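Local coordinates for tyrosine-protein phosphatase YwqE (Bacillus subtilis, PDB 3QY7) that removes phosphate from phosphotyrosine residues of proteins such as YwqD, YwqF and Ssb, using metal ions held in a PHP-type TIM barrel, at residues T36-P41 and L97-T102; Q61-L66 and P72-P77; S164-G169 and K173-F178; V191-H196 and R201-Q206. All blocks are in the same frame, centred on the assembly; numbering follows the deposited sequence.

Contact 1. Residues T36-P41 and L97-T102; sequences TIIATP and LSLNDT
Ile38 runs into the turn at Leu99 and Asn100, and its two branches meet different parts of it. At CB the chain forks. CG2 stands anti to the backbone N (chi1 -54° for the other branch) and lies 3.8 Å from Asn100 N and 4.1 Å from Leu99 CD2. CG1 carries the longer branch beside the backbone N, and with chi2 near 175° its CD1 faces two CB atoms at once, Leu99 CB and Asn100 CB, both at 4.2 Å. Ile38 and Leu99 cross at about a right angle. The tighter spot is next door: Thr40 CG2 presses on Leu99 CD2 at 3.5 Å, closer than usual for two methyls, while Thr40 OG1 is engaged by the backbone N of Cys6. This brings the packing close to the metal centre, the Thr40 side chain being about 5 Å from a bound iron. The turn is braced from within, as Leu99 O accepts from both Thr102 N (2.9 Å) and Thr102 OG1 (2.7 Å). In this TIM-barrel fold strand 36-38 lies between parallel strands 2-3 and 74-76; the loop ahead of strand 104-108 packs against it, and Leu231 of helix 219-232 touches both Ile38 and Leu99.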
loop_
_atom_site.group_PDB
_atom_site.type_symbol
_atom_site.label_atom_id
_atom_site.label_comp_id
_atom_site.label_asym_id
_atom_site.label_seq_id
_atom_site.Cartn_x
_atom_site.Cartn_y
_atom_site.Cartn_z
ATOM N N THR A 36 13.212 -1.849 4.271
ATOM C CA THR A 36 12.978 -0.872 3.224
ATOM C C THR A 36 11.514 -0.470 3.279
ATOM O O THR A 36 10.653 -1.346 3.310
ATOM C CB THR A 36 13.294 -1.451 1.838
ATOM O OG1 THR A 36 14.609 -2.047 1.850
ATOM C CG2 THR A 36 13.219 -0.363 0.762
ATOM N N ILE A 37 11.247 0.838 3.288
ATOM C CA ILE A 37 9.882 1.353 3.272
ATOM C C ILE A 37 9.715 2.246 2.071
ATOM O O ILE A 37 10.534 3.130 1.839
ATOM C CB ILE A 37 9.547 2.161 4.557
ATOM C CG1 ILE A 37 9.465 1.200 5.750
ATOM C CG2 ILE A 37 8.223 2.947 4.350
ATOM C CD1 ILE A 37 9.219 1.854 7.101
ATOM N N ILE A 38 8.656 2.022 1.296
ATOM C CA ILE A 38 8.288 3.027 0.317
ATOM C C ILE A 38 7.326 3.988 1.023
ATOM O O ILE A 38 6.200 3.604 1.374
ATOM C CB ILE A 38 7.627 2.437 -0.936
ATOM C CG1 ILE A 38 8.522 1.357 -1.546
ATOM C CG2 ILE A 38 7.339 3.548 -1.942
ATOM C CD1 ILE A 38 7.871 0.620 -2.769
ATOM N N ALA A 39 7.781 5.206 1.275
ATOM C CA ALA A 39 6.900 6.201 1.911
ATOM C C ALA A 39 5.824 6.566 0.926
ATOM O O ALA A 39 6.108 6.802 -0.256
ATOM C CB ALA A 39 7.660 7.416 2.328
ATOM N N THR A 40 4.565 6.565 1.393
ATOM C CA THR A 40 3.429 6.856 0.516
ATOM C C THR A 40 2.527 7.920 1.140
ATOM O O THR A 40 1.356 7.624 1.454
ATOM C CB THR A 40 2.599 5.610 0.221
ATOM O OG1 THR A 40 2.169 5.019 1.453
ATOM C CG2 THR A 40 3.427 4.592 -0.544
ATOM N N PRO A 41 3.065 9.140 1.332
ATOM C CA PRO A 41 2.214 10.219 1.854
ATOM C C PRO A 41 1.044 10.458 0.903
ATOM O O PRO A 41 1.178 10.248 -0.311
ATOM C CB PRO A 41 3.136 11.435 1.854
ATOM C CG PRO A 41 4.186 11.140 0.826
ATOM C CD PRO A 41 4.392 9.644 0.917
ATOM N N LEU A 97 3.755 10.688 -8.051
ATOM C CA LEU A 97 4.791 9.672 -7.908
ATOM C C LEU A 97 4.178 8.288 -7.962
ATOM O O LEU A 97 3.129 8.035 -7.350
ATOM C CB LEU A 97 5.507 9.823 -6.555
ATOM C CG LEU A 97 6.452 10.995 -6.310
ATOM C CD1 LEU A 97 6.919 10.997 -4.884
ATOM C CD2 LEU A 97 7.667 10.911 -7.252
ATOM N N SER A 98 4.820 7.390 -8.703
ATOM C CA SER A 98 4.527 5.980 -8.563
ATOM C C SER A 98 5.400 5.439 -7.431
ATOM O O SER A 98 6.220 6.176 -6.872
ATOM C CB SER A 98 4.763 5.229 -9.870
ATOM O OG SER A 98 6.107 5.404 -10.293
ATOM N N LEU A 99 5.180 4.183 -7.060
ATOM C CA LEU A 99 5.884 3.600 -5.920
ATOM C C LEU A 99 7.339 3.383 -6.308
ATOM O O LEU A 99 7.628 2.622 -7.212
ATOM C CB LEU A 99 5.204 2.281 -5.492
ATOM C CG LEU A 99 3.738 2.395 -5.013
ATOM C CD1 LEU A 99 3.152 1.033 -4.808
ATOM C CD2 LEU A 99 3.652 3.230 -3.708
ATOM N N ASN A 100 8.249 4.073 -5.617
ATOM C CA ASN A 100 9.662 4.006 -5.934
ATOM C C ASN A 100 9.951 4.236 -7.418
ATOM O O ASN A 100 10.854 3.618 -7.987
ATOM C CB ASN A 100 10.268 2.665 -5.470
ATOM C CG ASN A 100 11.780 2.676 -5.526
ATOM O OD1 ASN A 100 12.391 3.698 -5.269
ATOM N ND2 ASN A 100 12.385 1.535 -5.872
ATOM N N ASP A 101 9.161 5.103 -8.046
ATOM C CA ASP A 101 9.342 5.414 -9.478
ATOM C C ASP A 101 9.211 4.196 -10.403
ATOM O O ASP A 101 9.711 4.209 -11.527
ATOM C CB ASP A 101 10.705 6.101 -9.704
ATOM C CG ASP A 101 10.813 7.434 -9.011
ATOM O OD1 ASP A 101 11.854 7.665 -8.347
ATOM O OD2 ASP A 101 9.860 8.251 -9.092
ATOM N N THR A 102 8.549 3.141 -9.935
ATOM C CA THR A 102 8.305 1.949 -10.745
ATOM C C THR A 102 6.991 2.061 -11.507
ATOM O O THR A 102 6.325 3.082 -11.457
ATOM C CB THR A 102 8.221 0.685 -9.878
ATOM O OG1 THR A 102 7.009 0.736 -9.093
ATOM C CG2 THR A 102 9.456 0.564 -8.980
#

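Contact 2. Residues Q61-L66 and P72-P77; sequences QLNKRL and PLHVLP
Asn63 reaches from its helix to strand 74-76 and grips Val75 by both backbone polar atoms. Val75 N donates to Asn63 OD1 at 2.8 Å and 171°, on a lone pair, and Asn63 ND2 donates to Val75 O, also at 2.8 Å. Chi1 of -75° swings the amide anti to its own carbonyl carbon and over to the strand, and the two bonds together fix its rotation. The amide thus pairs with the strand much as a neighbouring strand would, and 74-76 is indeed an outermost strand of its three-stranded sheet. Helix 52-68 runs antiparallel to strand 74-76 as the helical leg of a beta-alpha-beta crossover that starts at strand 36-38, its partner in the sheet. Beside the amide the packing is closed and apolar: Val75 CG2 takes Leu62 CD2 and Leu66 CD1, each at 3.9 Å, and Leu66 CD1 also meets Leu73 CD2 at 4.0 Å. Helix 19-31 covers this side, through Ser22 on Leu62 and Ala26 on Leu66. Things are looser on the other side. There a water bridges Asn63 OD1 (3.1 Å) and Leu73 O (3.0 Å), though it cannot serve every acceptor near it at once, and the exposed His74 ring brings its edge up to the Asn63 amide.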
loop_
_atom_site.group_PDB
_atom_site.type_symbol
_atom_site.label_atom_id
_atom_site.label_comp_id
_atom_site.label_asym_id
_atom_site.label_seq_id
_atom_site.Cartn_x
_atom_site.Cartn_y
_atom_site.Cartn_z
ATOM N N GLN A 61 15.762 13.480 3.595
ATOM C CA GLN A 61 16.002 13.999 4.944
ATOM C C GLN A 61 15.801 12.938 6.025
ATOM O O GLN A 61 16.600 12.849 6.966
ATOM C CB GLN A 61 15.097 15.206 5.243
ATOM C CG GLN A 61 15.439 16.497 4.474
ATOM C CD GLN A 61 16.901 16.894 4.580
ATOM O OE1 GLN A 61 17.496 17.353 3.604
ATOM N NE2 GLN A 61 17.489 16.713 5.757
ATOM N N LEU A 62 14.737 12.136 5.896
ATOM C CA LEU A 62 14.506 11.062 6.857
ATOM C C LEU A 62 15.634 10.030 6.788
ATOM O O LEU A 62 16.129 9.603 7.822
ATOM C CB LEU A 62 13.145 10.391 6.679
ATOM C CG LEU A 62 12.817 9.258 7.674
ATOM C CD1 LEU A 62 13.011 9.638 9.154
ATOM C CD2 LEU A 62 11.372 8.769 7.455
ATOM N N ASN A 63 16.063 9.664 5.581
ATOM C CA ASN A 63 17.217 8.749 5.477
ATOM C C ASN A 63 18.465 9.248 6.196
ATOM O O ASN A 63 19.131 8.481 6.894
ATOM C CB ASN A 63 17.545 8.411 4.034
ATOM C CG ASN A 63 16.567 7.430 3.448
ATOM O OD1 ASN A 63 16.110 6.503 4.138
ATOM N ND2 ASN A 63 16.227 7.622 2.188
ATOM N N LYS A 64 18.755 10.542 6.053
ATOM C CA LYS A 64 19.898 11.129 6.753
ATOM C C LYS A 64 19.740 11.036 8.276
ATOM O O LYS A 64 20.697 10.723 8.976
ATOM C CB LYS A 64 20.106 12.581 6.318
ATOM C CG LYS A 64 20.670 12.722 4.913
ATOM C CD LYS A 64 21.100 14.152 4.634
ATOM C CE LYS A 64 21.225 14.423 3.138
ATOM N NZ LYS A 64 19.896 14.835 2.587
ATOM N N ARG A 65 18.526 11.226 8.753
ATOM C CA ARG A 65 18.287 11.135 10.148
ATOM C C ARG A 65 18.378 9.707 10.673
ATOM O O ARG A 65 18.812 9.480 11.749
ATOM C CB ARG A 65 16.938 11.737 10.445
ATOM C CG ARG A 65 16.516 11.560 11.776
ATOM C CD ARG A 65 16.401 12.772 12.485
ATOM N NE ARG A 65 17.227 12.791 13.715
ATOM C CZ ARG A 65 16.751 13.061 14.913
ATOM N NH1 ARG A 65 15.496 13.389 15.091
ATOM N NH2 ARG A 65 17.539 13.049 15.926
ATOM N N LEU A 66 17.898 8.777 9.873
ATOM C CA LEU A 66 17.993 7.377 10.250
ATOM C C LEU A 66 19.457 6.969 10.370
ATOM O O LEU A 66 19.810 6.222 11.265
ATOM C CB LEU A 66 17.250 6.478 9.247
ATOM C CG LEU A 66 15.737 6.698 9.230
ATOM C CD1 LEU A 66 15.117 5.993 8.022
ATOM C CD2 LEU A 66 15.073 6.279 10.562
ATOM N N PRO A 72 18.822 0.836 10.782
ATOM C CA PRO A 72 19.022 0.218 9.462
ATOM C C PRO A 72 17.710 0.139 8.676
ATOM O O PRO A 72 17.146 -0.932 8.496
ATOM C CB PRO A 72 19.556 -1.172 9.812
ATOM C CG PRO A 72 18.979 -1.459 11.169
ATOM C CD PRO A 72 18.771 -0.164 11.865
ATOM N N LEU A 73 17.236 1.284 8.228
ATOM C CA LEU A 73 16.053 1.355 7.404
ATOM C C LEU A 73 16.223 2.346 6.267
ATOM O O LEU A 73 16.674 3.403 6.500
ATOM C CB LEU A 73 14.859 1.754 8.228
ATOM C CG LEU A 73 13.566 1.652 7.421
ATOM C CD1 LEU A 73 12.794 0.535 7.746
ATOM C CD2 LEU A 73 12.782 2.884 7.317
ATOM N N HIS A 74 15.812 1.978 5.065
ATOM C CA HIS A 74 15.916 2.865 3.896
ATOM C C HIS A 74 14.523 3.228 3.411
ATOM O O HIS A 74 13.692 2.343 3.179
ATOM C CB HIS A 74 16.726 2.145 2.807
ATOM C CG HIS A 74 16.976 2.933 1.550
ATOM N ND1 HIS A 74 17.171 4.298 1.519
ATOM C CD2 HIS A 74 17.160 2.505 0.278
ATOM C CE1 HIS A 74 17.413 4.679 0.278
ATOM N NE2 HIS A 74 17.422 3.610 -0.492
ATOM N N VAL A 75 14.271 4.533 3.308
ATOM C CA VAL A 75 12.995 5.074 2.854
ATOM C C VAL A 75 13.118 5.519 1.389
ATOM O O VAL A 75 14.018 6.293 1.024
ATOM C CB VAL A 75 12.541 6.257 3.745
ATOM C CG1 VAL A 75 11.164 6.735 3.314
ATOM C CG2 VAL A 75 12.499 5.813 5.204
ATOM N N LEU A 76 12.210 4.997 0.561
ATOM C CA LEU A 76 12.115 5.347 -0.850
ATOM C C LEU A 76 10.839 6.165 -1.128
ATOM O O LEU A 76 9.875 6.121 -0.348
ATOM C CB LEU A 76 12.137 4.074 -1.698
ATOM C CG LEU A 76 13.492 3.360 -1.632
ATOM C CD1 LEU A 76 13.354 1.983 -2.228
ATOM C CD2 LEU A 76 14.562 4.165 -2.359
ATOM N N PRO A 77 10.818 6.922 -2.235
ATOM C CA PRO A 77 9.691 7.818 -2.471
ATOM C C PRO A 77 8.485 7.136 -3.132
ATOM O O PRO A 77 8.648 6.173 -3.887
ATOM C CB PRO A 77 10.294 8.885 -3.396
ATOM C CG PRO A 77 11.286 8.118 -4.197
ATOM C CD PRO A 77 11.895 7.126 -3.224
HETATM O O HOH W 1 18.635 5.441 5.555
#

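Contact 3. Residues S164-G169 and K173-F178; sequences SGSLAG and KQLKAF
Peptide carbonyls are the flat groups that Lys176 meets here; no aromatic ring takes part. At Ser166 the approach is to the end of the carbonyl: its O lies 3.1 Å from Lys176 CA, a CA-H...O contact with 124° at the hydrogen, and 3.3 Å from Lys176 CB. At Leu167 the lysine comes instead over one face. Its CG and CD sit above the carbonyl plane, each 3.4 Å from Leu167 O, before CE drops back toward the plane. This fits a chain that is straight throughout: CG stands opposite the backbone N and every later torsion is extended, so the methylenes pass the last turn of helix 164-168 one after another, and it is they, not the ammonium, that make the contact. One residue earlier, Leu175 lays CG and CD2 against Ser166 OG, both at 3.9 Å; the hydroxyl itself is hydrogen-bonded to Glu138. Gly169 ends the short helix in a Schellman motif, with a positive phi and weak bonds back into the last turn, and its CA faces Lys176 CB at 4.3 Å. The chain turns sharply, and the two helices cross at -102° with axes 7.5 Å apart. In the barrel, helix 164-168 is a short extra helix between strand 159-163 and helix 173-184. Helix 205-216 touches both sides of the contact, with Ala208 on Leu167 and Val211 on Lys176, while Arg144 of helix 141-145 meets Leu175.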
loop_
_atom_site.group_PDB
_atom_site.type_symbol
_atom_site.label_atom_id
_atom_site.label_comp_id
_atom_site.label_asym_id
_atom_site.label_seq_id
_atom_site.Cartn_x
_atom_site.Cartn_y
_atom_site.Cartn_z
ATOM N N SER A 164 -1.703 -5.032 6.831
ATOM C CA SER A 164 -1.260 -5.990 7.851
ATOM C C SER A 164 -2.211 -5.966 9.026
ATOM O O SER A 164 -2.646 -7.019 9.468
ATOM C CB SER A 164 0.163 -5.709 8.339
ATOM O OG SER A 164 1.126 -5.859 7.296
ATOM N N GLY A 165 -2.548 -4.775 9.502
ATOM C CA GLY A 165 -3.420 -4.668 10.673
ATOM C C GLY A 165 -4.775 -5.332 10.496
ATOM O O GLY A 165 -5.320 -5.896 11.449
ATOM N N SER A 166 -5.335 -5.275 9.287
ATOM C CA SER A 166 -6.622 -5.917 8.997
ATOM C C SER A 166 -6.570 -7.412 9.239
ATOM O O SER A 166 -7.450 -7.976 9.906
ATOM C CB SER A 166 -7.056 -5.653 7.551
ATOM O OG SER A 166 -7.227 -4.268 7.338
ATOM N N LEU A 167 -5.550 -8.052 8.675
ATOM C CA LEU A 167 -5.274 -9.466 8.880
ATOM C C LEU A 167 -4.984 -9.803 10.341
ATOM O O LEU A 167 -5.366 -10.883 10.802
ATOM C CB LEU A 167 -4.102 -9.921 8.000
ATOM C CG LEU A 167 -4.417 -10.007 6.495
ATOM C CD1 LEU A 167 -3.148 -10.117 5.679
ATOM C CD2 LEU A 167 -5.381 -11.162 6.174
ATOM N N ALA A 168 -4.335 -8.877 11.052
ATOM C CA ALA A 168 -3.903 -9.091 12.443
ATOM C C ALA A 168 -5.036 -8.866 13.447
ATOM O O ALA A 168 -4.909 -9.225 14.621
ATOM C CB ALA A 168 -2.707 -8.201 12.780
ATOM N N GLY A 169 -6.132 -8.265 12.988
ATOM C CA GLY A 169 -7.315 -8.032 13.827
ATOM C C GLY A 169 -7.362 -6.723 14.603
ATOM O O GLY A 169 -8.329 -6.488 15.348
ATOM N N LYS A 173 -12.760 -7.542 14.303
ATOM C CA LYS A 173 -12.917 -8.924 13.969
ATOM C C LYS A 173 -13.474 -9.072 12.604
ATOM O O LYS A 173 -13.288 -10.057 11.953
ATOM C CB LYS A 173 -13.923 -9.555 14.933
ATOM C CG LYS A 173 -13.458 -10.742 15.656
ATOM C CD LYS A 173 -14.571 -11.438 16.532
ATOM C CE LYS A 173 -15.937 -11.537 15.904
ATOM N NZ LYS A 173 -16.929 -12.135 16.843
ATOM N N GLN A 174 -14.214 -8.068 12.221
ATOM C CA GLN A 174 -14.919 -8.161 10.979
ATOM C C GLN A 174 -13.975 -7.930 9.811
ATOM O O GLN A 174 -13.992 -8.658 8.892
ATOM C CB GLN A 174 -16.077 -7.197 10.934
ATOM C CG GLN A 174 -17.179 -7.629 11.865
ATOM C CD GLN A 174 -17.550 -9.059 11.686
ATOM O OE1 GLN A 174 -17.282 -9.906 12.521
ATOM N NE2 GLN A 174 -18.159 -9.345 10.560
ATOM N N LEU A 175 -13.180 -6.880 9.908
ATOM C CA LEU A 175 -12.197 -6.603 8.904
ATOM C C LEU A 175 -11.307 -7.861 8.671
ATOM O O LEU A 175 -11.068 -8.235 7.548
ATOM C CB LEU A 175 -11.400 -5.370 9.335
ATOM C CG LEU A 175 -10.975 -4.265 8.395
ATOM C CD1 LEU A 175 -12.025 -3.968 7.377
ATOM C CD2 LEU A 175 -10.482 -2.981 9.048
ATOM N N LYS A 176 -10.859 -8.537 9.736
ATOM C CA LYS A 176 -10.006 -9.744 9.567
ATOM C C LYS A 176 -10.657 -10.862 8.742
ATOM O O LYS A 176 -10.050 -11.448 7.840
ATOM C CB LYS A 176 -9.557 -10.325 10.920
ATOM C CG LYS A 176 -8.712 -11.592 10.788
ATOM C CD LYS A 176 -8.215 -12.094 12.141
ATOM C CE LYS A 176 -7.563 -13.444 11.980
ATOM N NZ LYS A 176 -7.016 -13.966 13.262
ATOM N N ALA A 177 -11.894 -11.189 9.091
ATOM C CA ALA A 177 -12.647 -12.207 8.394
ATOM C C ALA A 177 -12.778 -11.909 6.892
ATOM O O ALA A 177 -12.581 -12.797 6.060
ATOM C CB ALA A 177 -14.030 -12.332 9.037
ATOM N N PHE A 178 -13.087 -10.652 6.570
ATOM C CA PHE A 178 -13.239 -10.241 5.173
ATOM C C PHE A 178 -11.912 -10.333 4.408
ATOM O O PHE A 178 -11.871 -10.774 3.256
ATOM C CB PHE A 178 -13.834 -8.840 5.077
ATOM C CG PHE A 178 -14.110 -8.403 3.663
ATOM C CD1 PHE A 178 -14.873 -9.197 2.806
ATOM C CD2 PHE A 178 -13.618 -7.201 3.193
ATOM C CE1 PHE A 178 -15.128 -8.800 1.498
ATOM C CE2 PHE A 178 -13.880 -6.792 1.877
ATOM C CZ PHE A 178 -14.623 -7.592 1.038
#

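Contact 4. Residues V191-H196 and R201-Q206; sequences VASDAH and RNFHTQ. With FE (Fe (III) ion), chain C; MG (magnesium ion), chain D; PO4 (phosphate ion), chain E.
Asp194, His196 and Arg201 converge on the metals and bound phosphate at the metal centre of this PHP-like phosphatase. Asp194 OD1 binds an iron at 2.2 Å, His196 NE2 binds the magnesium at 2.1 Å, and Arg201 NH1 donates to phosphate O2 at 2.7 Å, with NH2 adding a weak second bond. His5, His7 and Glu80 join Asp194 on that iron; Asp14 and His42 join His196 on the magnesium; a second iron is held by Glu80, Glu108 and His136. Phosphate O1 bridges the first iron and the magnesium; the ion, probably from the crystallisation liquor, sits consistently with the phosphate a phosphotyrosine substrate would release. Within this shell, the Arg201 guanidinium also lies flat on one face of the His196 ring, centres 3.6 Å apart and planes 20° from parallel. Arginine chi3 of 83° bends the chain, laying it alongside the histidine so that both point to the phosphate. Asp194 OD2 is a long salt-bridge partner of Arg201 NH1. In the second shell, His196 ND1 sets the ring's rotation by donating to Asp194 O at 3.0 Å, in the ring plane but well above the carbonyl plane, and a water joins Arg201 NE to Asp194 O. Further out, His196 N bonds to Arg201 O at 2.9 Å, and Ala195 CB sits over the Phe203 face in a CH-pi contact. Ser193 OG accepts from Ala195 N in an ST turn and also bonds to Asp3. The loop follows strand 190-192, which pairs with 159-163; strand 2-3 contributes Asp3 against Phe203, and His204 is the N-cap residue of helix 205-216.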
loop_
_atom_site.group_PDB
_atom_site.type_symbol
_atom_site.label_atom_id
_atom_site.label_comp_id
_atom_site.label_asym_id
_atom_site.label_seq_id
_atom_site.Cartn_x
_atom_site.Cartn_y
_atom_site.Cartn_z
ATOM N N VAL A 191 1.012 -7.326 1.060
ATOM C CA VAL A 191 0.588 -6.983 2.407
ATOM C C VAL A 191 1.483 -5.830 2.857
ATOM O O VAL A 191 2.711 -5.866 2.648
ATOM C CB VAL A 191 0.743 -8.176 3.381
ATOM C CG1 VAL A 191 0.094 -7.844 4.715
ATOM C CG2 VAL A 191 0.163 -9.464 2.782
ATOM N N ALA A 192 0.887 -4.787 3.417
ATOM C CA ALA A 192 1.659 -3.626 3.827
ATOM C C ALA A 192 1.057 -2.981 5.064
ATOM O O ALA A 192 -0.126 -3.174 5.365
ATOM C CB ALA A 192 1.778 -2.595 2.663
ATOM N N SER A 193 1.875 -2.198 5.759
ATOM C CA SER A 193 1.484 -1.639 7.055
ATOM C C SER A 193 0.420 -0.568 7.010
ATOM O O SER A 193 -0.464 -0.546 7.874
ATOM C CB SER A 193 2.700 -1.062 7.798
ATOM O OG SER A 193 3.156 0.145 7.180
ATOM N N ASP A 194 0.556 0.379 6.069
ATOM C CA ASP A 194 -0.226 1.589 6.111
ATOM C C ASP A 194 -0.045 2.235 7.506
ATOM O O ASP A 194 -0.979 2.818 8.066
ATOM C CB ASP A 194 -1.697 1.252 5.837
ATOM C CG ASP A 194 -2.497 2.439 5.393
ATOM O OD1 ASP A 194 -1.964 3.576 5.311
ATOM O OD2 ASP A 194 -3.695 2.220 5.107
ATOM N N ALA A 195 1.149 2.109 8.077
ATOM C CA ALA A 195 1.415 2.674 9.401
ATOM C C ALA A 195 1.283 4.190 9.449
ATOM O O ALA A 195 1.736 4.898 8.542
ATOM C CB ALA A 195 2.815 2.253 9.901
ATOM N N HIS A 196 0.680 4.701 10.523
ATOM C CA HIS A 196 0.596 6.157 10.736
ATOM C C HIS A 196 1.284 6.615 12.018
ATOM O O HIS A 196 1.636 7.771 12.138
ATOM C CB HIS A 196 -0.860 6.645 10.794
ATOM C CG HIS A 196 -1.534 6.750 9.463
ATOM N ND1 HIS A 196 -1.680 5.677 8.613
ATOM C CD2 HIS A 196 -2.173 7.785 8.870
ATOM C CE1 HIS A 196 -2.344 6.050 7.536
ATOM N NE2 HIS A 196 -2.651 7.325 7.663
ATOM N N ARG A 201 -2.256 2.808 14.807
ATOM C CA ARG A 201 -2.148 2.428 13.431
ATOM C C ARG A 201 -0.705 2.091 13.142
ATOM O O ARG A 201 -0.049 2.801 12.529
ATOM C CB ARG A 201 -2.654 3.554 12.533
ATOM C CG ARG A 201 -4.134 3.610 12.469
ATOM C CD ARG A 201 -4.585 4.656 11.484
ATOM N NE ARG A 201 -4.569 4.127 10.137
ATOM C CZ ARG A 201 -5.069 4.778 9.103
ATOM N NH1 ARG A 201 -5.035 4.251 7.911
ATOM N NH2 ARG A 201 -5.629 5.938 9.290
ATOM N N ASN A 202 -0.255 1.008 13.694
ATOM C CA ASN A 202 1.129 0.659 13.576
ATOM C C ASN A 202 1.395 -0.531 12.639
ATOM O O ASN A 202 0.634 -0.723 11.779
ATOM C CB ASN A 202 1.746 0.497 14.924
ATOM C CG ASN A 202 1.064 -0.507 15.714
ATOM O OD1 ASN A 202 0.311 -1.275 15.193
ATOM N ND2 ASN A 202 1.348 -0.551 16.969
ATOM N N PHE A 203 2.504 -1.221 12.737
ATOM C CA PHE A 203 2.827 -2.168 11.695
ATOM C C PHE A 203 2.138 -3.570 11.711
ATOM O O PHE A 203 1.436 -3.887 10.789
ATOM C CB PHE A 203 4.349 -2.328 11.635
ATOM C CG PHE A 203 5.062 -1.115 11.138
ATOM C CD1 PHE A 203 5.300 -0.065 11.974
ATOM C CD2 PHE A 203 5.470 -0.992 9.837
ATOM C CE1 PHE A 203 5.895 1.042 11.540
ATOM C CE2 PHE A 203 6.067 0.101 9.434
ATOM C CZ PHE A 203 6.271 1.141 10.280
ATOM N N HIS A 204 2.309 -4.331 12.791
ATOM C CA HIS A 204 1.663 -5.644 12.913
ATOM C C HIS A 204 2.023 -6.612 11.780
ATOM O O HIS A 204 1.260 -7.506 11.398
ATOM C CB HIS A 204 0.157 -5.478 13.183
ATOM C CG HIS A 204 -0.120 -5.196 14.626
ATOM N ND1 HIS A 204 -0.321 -6.200 15.550
ATOM C CD2 HIS A 204 -0.099 -4.042 15.327
ATOM C CE1 HIS A 204 -0.473 -5.670 16.749
ATOM N NE2 HIS A 204 -0.356 -4.359 16.638
ATOM N N THR A 205 3.235 -6.420 11.276
ATOM C CA THR A 205 3.754 -7.139 10.127
ATOM C C THR A 205 3.860 -8.648 10.364
ATOM O O THR A 205 3.327 -9.447 9.588
ATOM C CB THR A 205 5.144 -6.578 9.751
ATOM O OG1 THR A 205 5.098 -5.140 9.780
ATOM C CG2 THR A 205 5.552 -7.042 8.377
ATOM N N GLN A 206 4.552 -9.029 11.434
ATOM C CA GLN A 206 4.752 -10.443 11.750
ATOM C C GLN A 206 3.446 -11.122 12.127
ATOM O O GLN A 206 3.212 -12.289 11.749
ATOM C CB GLN A 206 5.802 -10.597 12.852
ATOM C CG GLN A 206 7.209 -10.207 12.393
ATOM C CD GLN A 206 7.763 -11.060 11.260
ATOM O OE1 GLN A 206 7.444 -12.245 11.127
ATOM N NE2 GLN A 206 8.602 -10.454 10.437
HETATM FE FE FE C . -2.527 4.973 3.667
HETATM MG MG MG D . -3.758 8.246 6.186
HETATM P P PO4 E . -4.914 6.849 5.035
HETATM O O1 PO4 E . -3.499 6.282 4.971
HETATM O O2 PO4 E . -5.703 6.133 6.068
HETATM O O3 PO4 E . -4.848 8.292 5.424
HETATM O O4 PO4 E . -5.611 6.730 3.696
HETATM O O HOH W 2 -0.943 -2.619 9.639
HETATM O O HOH W 3 -1.758 0.056 10.854
HETATM O O HOH W 4 -3.053 1.765 9.491
HETATM O O HOH W 5 -4.210 4.167 3.487
#

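Contacts 1 and 4 lie nearer the middle of the barrel, contacts 2 and 3 further out, and all four are largely buried. Contacts 1 and 2 share the three-stranded sheet: Ala39 N and Leu76 O are probably hydrogen-bonded, as are Asn100 N and Pro77 O; the first pair joins the two strands, the second ties the turn 97-102 to the end of segment 72-77. Contacts 3 and 4 meet where Ser164 N approaches Ala192 O at 2.8 Å. Their chemistry differs with place: methyl packing in contact 1, an amide gripping an edge strand in contact 2, lysine methylenes over a helix end in contact 3, and metals, phosphate and an arginine stacked on a metal-bound histidine in contact 4. Contacts 1 and 4 merely touch, through Ile37 and Phe203.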